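Local coordinates for class B carbapenemase GOB-18 (Elizabethkingia meningoseptica, PDB 5K0W), which probably hydrolyses beta-lactam antibiotics, carbapenems among them, as a dizinc metallo-beta-lactamase of subclass B3, at residues F262-K265 / Q266-F269; A223-F226 / G227-K231. One frame throughout, in Å; residues are numbered along the deposited sequence.

Contact 1: F262-K265 / Q266-F269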
loop_
_atom_site.group_PDB
_atom_site.type_symbol
_atom_site.label_atom_id
_atom_site.label_comp_id
_atom_site.label_asym_id
_atom_site.label_seq_id
_atom_site.Cartn_x
_atom_site.Cartn_y
_atom_site.Cartn_z
ATOM N N PHE A 262 -14.453 -4.347 8.958
ATOM C CA PHE A 262 -13.024 -4.080 9.051
ATOM C C PHE A 262 -12.528 -3.778 10.468
ATOM O O PHE A 262 -11.440 -3.225 10.656
ATOM C CB PHE A 262 -12.616 -3.022 8.002
ATOM C CG PHE A 262 -13.264 -3.292 6.665
ATOM C CD1 PHE A 262 -12.876 -4.386 5.893
ATOM C CD2 PHE A 262 -14.323 -2.510 6.218
ATOM C CE1 PHE A 262 -13.515 -4.676 4.682
ATOM C CE2 PHE A 262 -14.952 -2.788 4.999
ATOM C CZ PHE A 262 -14.538 -3.864 4.238
ATOM N N MET A 263 -13.305 -4.227 11.463
ATOM C CA MET A 263 -13.017 -4.058 12.888
ATOM C C MET A 263 -12.645 -5.395 13.520
ATOM O O MET A 263 -12.773 -5.567 14.734
ATOM C CB MET A 263 -14.226 -3.447 13.593
ATOM C CG MET A 263 -14.495 -2.044 13.165
ATOM S SD MET A 263 -15.806 -1.313 14.143
ATOM C CE MET A 263 -15.646 0.347 13.636
ATOM N N ASP A 264 -12.170 -6.341 12.699
ATOM C CA ASP A 264 -11.781 -7.656 13.168
ATOM C C ASP A 264 -10.313 -7.606 13.578
ATOM O O ASP A 264 -9.432 -8.154 12.894
ATOM C CB ASP A 264 -12.100 -8.744 12.116
ATOM C CG ASP A 264 -11.482 -8.550 10.732
ATOM O OD1 ASP A 264 -11.264 -7.381 10.333
ATOM O OD2 ASP A 264 -11.253 -9.572 10.032
ATOM N N LYS A 265 -10.052 -6.888 14.690
ATOM C CA LYS A 265 -8.721 -6.693 15.273
ATOM C C LYS A 265 -7.985 -8.008 15.514
ATOM O O LYS A 265 -6.811 -8.097 15.180
ATOM C CB LYS A 265 -8.794 -5.875 16.568
ATOM C CG LYS A 265 -9.168 -4.423 16.381
ATOM C CD LYS A 265 -8.595 -3.576 17.508
ATOM C CE LYS A 265 -9.672 -2.835 18.256
ATOM N NZ LYS A 265 -9.099 -1.792 19.149
ATOM N N GLN A 266 -8.668 -9.036 16.059
ATOM C CA GLN A 266 -8.028 -10.326 16.329
ATOM C C GLN A 266 -7.469 -11.029 15.103
ATOM O O GLN A 266 -6.441 -11.697 15.218
ATOM C CB GLN A 266 -8.870 -11.238 17.232
ATOM C CG GLN A 266 -8.841 -10.836 18.720
ATOM C CD GLN A 266 -7.473 -10.408 19.232
ATOM O OE1 GLN A 266 -6.506 -11.181 19.252
ATOM N NE2 GLN A 266 -7.361 -9.150 19.643
ATOM N N SER A 267 -8.084 -10.809 13.921
ATOM C CA SER A 267 -7.605 -11.354 12.643
ATOM C C SER A 267 -6.305 -10.664 12.194
ATOM O O SER A 267 -5.468 -11.305 11.556
ATOM C CB SER A 267 -8.660 -11.219 11.558
ATOM O OG SER A 267 -8.189 -11.838 10.372
ATOM N N TYR A 268 -6.135 -9.367 12.524
ATOM C CA TYR A 268 -4.909 -8.632 12.212
ATOM C C TYR A 268 -3.764 -9.250 13.010
ATOM O O TYR A 268 -2.706 -9.486 12.444
ATOM C CB TYR A 268 -5.044 -7.139 12.542
ATOM C CG TYR A 268 -3.720 -6.423 12.628
ATOM C CD1 TYR A 268 -2.999 -6.111 11.479
ATOM C CD2 TYR A 268 -3.158 -6.096 13.861
ATOM C CE1 TYR A 268 -1.769 -5.464 11.552
ATOM C CE2 TYR A 268 -1.920 -5.460 13.945
ATOM C CZ TYR A 268 -1.235 -5.141 12.785
ATOM O OH TYR A 268 -0.020 -4.515 12.857
ATOM N N PHE A 269 -3.980 -9.524 14.315
ATOM C CA PHE A 269 -2.966 -10.111 15.182
ATOM C C PHE A 269 -2.661 -11.568 14.866
ATOM O O PHE A 269 -1.509 -11.983 14.981
ATOM C CB PHE A 269 -3.281 -9.874 16.663
ATOM C CG PHE A 269 -3.290 -8.406 17.012
ATOM C CD1 PHE A 269 -2.102 -7.675 17.060
ATOM C CD2 PHE A 269 -4.486 -7.742 17.261
ATOM C CE1 PHE A 269 -2.108 -6.315 17.373
ATOM C CE2 PHE A 269 -4.494 -6.371 17.564
ATOM C CZ PHE A 269 -3.302 -5.669 17.615
#
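D264 and K265 hand their carbonyl oxygens to the first turn of helix 265-284, which follows directly on an inverse gamma turn centred on D264. The firmer backbone bond runs from F269 N to K265 O at 3.3 Å. Two weak bonds, S267 N to D264 O and Y268 N to K265 O, accompany it in the first turn of the helix. K265 O thus accepts from two successive amides and also has the F269 ring beside it, approached obliquely. The packed side is aromatic: an edge of the buried Y268 stands over the F269 ring, Y268 CD2 above its centre, while F234, from elsewhere in the chain, meets Y268 edge-to-face and W237 also touches it. The outer side is looser. Q266 turns its amide outward, and the long chain of K265 leads away until its NZ bonds to F234 O. D264 carries charge at the join, with OD1 in a salt bridge to K250. Its CG sits between backbone N and carbonyl carbon (chi1 57°), which swings the carboxylate over S267, D264 OD2 lying 3.4 Å from S267 CB.

Contact 2: A223-F226 / G227-K231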
loop_
_atom_site.group_PDB
_atom_site.type_symbol
_atom_site.label_atom_id
_atom_site.label_comp_id
_atom_site.label_asym_id
_atom_site.label_seq_id
_atom_site.Cartn_x
_atom_site.Cartn_y
_atom_site.Cartn_z
ATOM N N ALA A 223 12.399 -7.929 11.950
ATOM C CA ALA A 223 12.375 -8.132 13.397
ATOM C C ALA A 223 11.791 -6.905 14.114
ATOM O O ALA A 223 10.924 -7.064 14.980
ATOM C CB ALA A 223 13.761 -8.479 13.915
ATOM N N TYR A 224 12.202 -5.693 13.695
ATOM C CA TYR A 224 11.687 -4.446 14.237
ATOM C C TYR A 224 10.180 -4.387 13.906
ATOM O O TYR A 224 9.360 -4.284 14.822
ATOM C CB TYR A 224 12.449 -3.268 13.613
ATOM C CG TYR A 224 11.764 -1.920 13.737
ATOM C CD1 TYR A 224 10.898 -1.458 12.742
ATOM C CD2 TYR A 224 12.031 -1.079 14.814
ATOM C CE1 TYR A 224 10.272 -0.215 12.849
ATOM C CE2 TYR A 224 11.426 0.172 14.924
ATOM C CZ TYR A 224 10.545 0.602 13.941
ATOM O OH TYR A 224 9.961 1.844 14.059
ATOM N N THR A 225 9.842 -4.510 12.583
ATOM C CA THR A 225 8.506 -4.504 11.988
ATOM C C THR A 225 7.508 -5.345 12.758
ATOM O O THR A 225 6.418 -4.846 13.032
ATOM C CB THR A 225 8.577 -4.813 10.494
ATOM O OG1 THR A 225 9.383 -3.817 9.905
ATOM C CG2 THR A 225 7.209 -4.760 9.805
ATOM N N PHE A 226 7.876 -6.589 13.138
ATOM C CA PHE A 226 6.982 -7.454 13.918
ATOM C C PHE A 226 6.739 -6.884 15.312
ATOM O O PHE A 226 5.592 -6.867 15.777
ATOM C CB PHE A 226 7.462 -8.918 13.955
ATOM C CG PHE A 226 7.317 -9.666 12.638
ATOM C CD1 PHE A 226 6.061 -9.997 12.137
ATOM C CD2 PHE A 226 8.433 -10.104 11.940
ATOM C CE1 PHE A 226 5.933 -10.711 10.938
ATOM C CE2 PHE A 226 8.297 -10.795 10.739
ATOM C CZ PHE A 226 7.050 -11.096 10.248
ATOM N N GLY A 227 7.790 -6.336 15.919
ATOM C CA GLY A 227 7.692 -5.718 17.235
ATOM C C GLY A 227 6.722 -4.550 17.254
ATOM O O GLY A 227 5.754 -4.553 18.012
ATOM N N VAL A 228 6.958 -3.567 16.393
ATOM C CA VAL A 228 6.176 -2.332 16.277
ATOM C C VAL A 228 4.704 -2.571 15.818
ATOM O O VAL A 228 3.787 -1.924 16.330
ATOM C CB VAL A 228 6.982 -1.282 15.442
ATOM C CG1 VAL A 228 7.147 -1.704 13.985
ATOM C CG2 VAL A 228 6.387 0.118 15.545
ATOM N N MET A 229 4.484 -3.548 14.917
ATOM C CA MET A 229 3.146 -3.869 14.408
ATOM C C MET A 229 2.200 -4.535 15.435
ATOM O O MET A 229 0.986 -4.349 15.344
ATOM C CB MET A 229 3.208 -4.629 13.072
ATOM C CG MET A 229 3.436 -3.727 11.876
ATOM S SD MET A 229 3.550 -4.578 10.279
ATOM C CE MET A 229 1.847 -4.487 9.711
ATOM N N LYS A 230 2.743 -5.296 16.395
ATOM C CA LYS A 230 1.974 -5.970 17.461
ATOM C C LYS A 230 1.462 -4.985 18.522
ATOM O O LYS A 230 0.504 -5.299 19.231
ATOM C CB LYS A 230 2.847 -7.035 18.163
ATOM C CG LYS A 230 2.900 -8.392 17.452
ATOM C CD LYS A 230 4.076 -9.260 17.921
ATOM C CE LYS A 230 3.816 -10.080 19.170
ATOM N NZ LYS A 230 5.023 -10.846 19.595
ATOM N N LYS A 231 2.109 -3.801 18.634
ATOM C CA LYS A 231 1.788 -2.753 19.626
ATOM C C LYS A 231 0.931 -1.599 19.087
ATOM O O LYS A 231 0.755 -0.594 19.785
ATOM C CB LYS A 231 3.057 -2.203 20.340
ATOM C CG LYS A 231 4.285 -3.111 20.406
ATOM C CD LYS A 231 4.957 -3.200 21.787
ATOM C CE LYS A 231 5.996 -2.130 22.050
ATOM N NZ LYS A 231 5.432 -0.979 22.815
#
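The ring of Y224 has V228 against one face: V228 CB stands 4.2 Å above the ring plane, nearer the ring's margin than its centre, and V228 CG1 comes obliquely to Y224 CE1 at 3.6 Å. On another side of the same helix the F226 ring meets the ring of Y279 in a helix-helix contact, the two planes inclined at about 35°, with L275 and E276 also in touch. Within helix 218-230, Y224 with V228 and T225 with M229 illustrate how residues one turn apart in an alpha-helix, i and i+4, share a flank. The backbone sets the spacing. V228 N bonds to Y224 O at 3.0 Å, and M229 N to T225 O; the bonds before and after, G227 N to A223 O and K230 N to F226 O, are weak. V228 directs CG1 back over the preceding turn (chi1 67°), where it rests 3.4 Å from T225 O. T225 and M229, both buried, run alongside each other in the same direction, with T225 CG2 3.7 Å from M229 SD. The methyl of T225 is anti to backbone N, which puts OG1 beside that N and within hydrogen-bonding distance of both D221 O and P173 O, which must share its single proton. Polar and apolar branches therefore serve different neighbours. The exposed K230 runs its CB, CG and CD past F226 O, and its NZ makes a long, weak ion pair with E276. In the fold, this is the helix of the beta-alpha-beta unit that joins the parallel strands 192-198 and 236-239. H172 touches V228 and M229, the T225 side chain lies about 8 Å from that of the zinc ligand H175, and helix 265-284 packs against F226 and, through L272, against M229.

Contact 1 lies at the surface, away from the zinc site, where a loop becomes helix 265-284; contact 2 is partly buried, within helix 218-230 and nearer the metals. The chemistry follows the place. At 262-269 one sound and two weak amide-carbonyl bonds and clustered aromatic rings occur at a helix start, and the charge of D264 is paired outside the segments, with K250. By contrast, 223-231 has i to i+4 backbone bonds, the outer two weak, and largely apolar contacts along a helix flank. The two helices pack on each other, and the contacts meet directly: Y268 OH probably hydrogen-bonds M229 O at 2.7 Å, and F269 CE1 packs on K230 O. The start of the later helix thus meets the end of the earlier one.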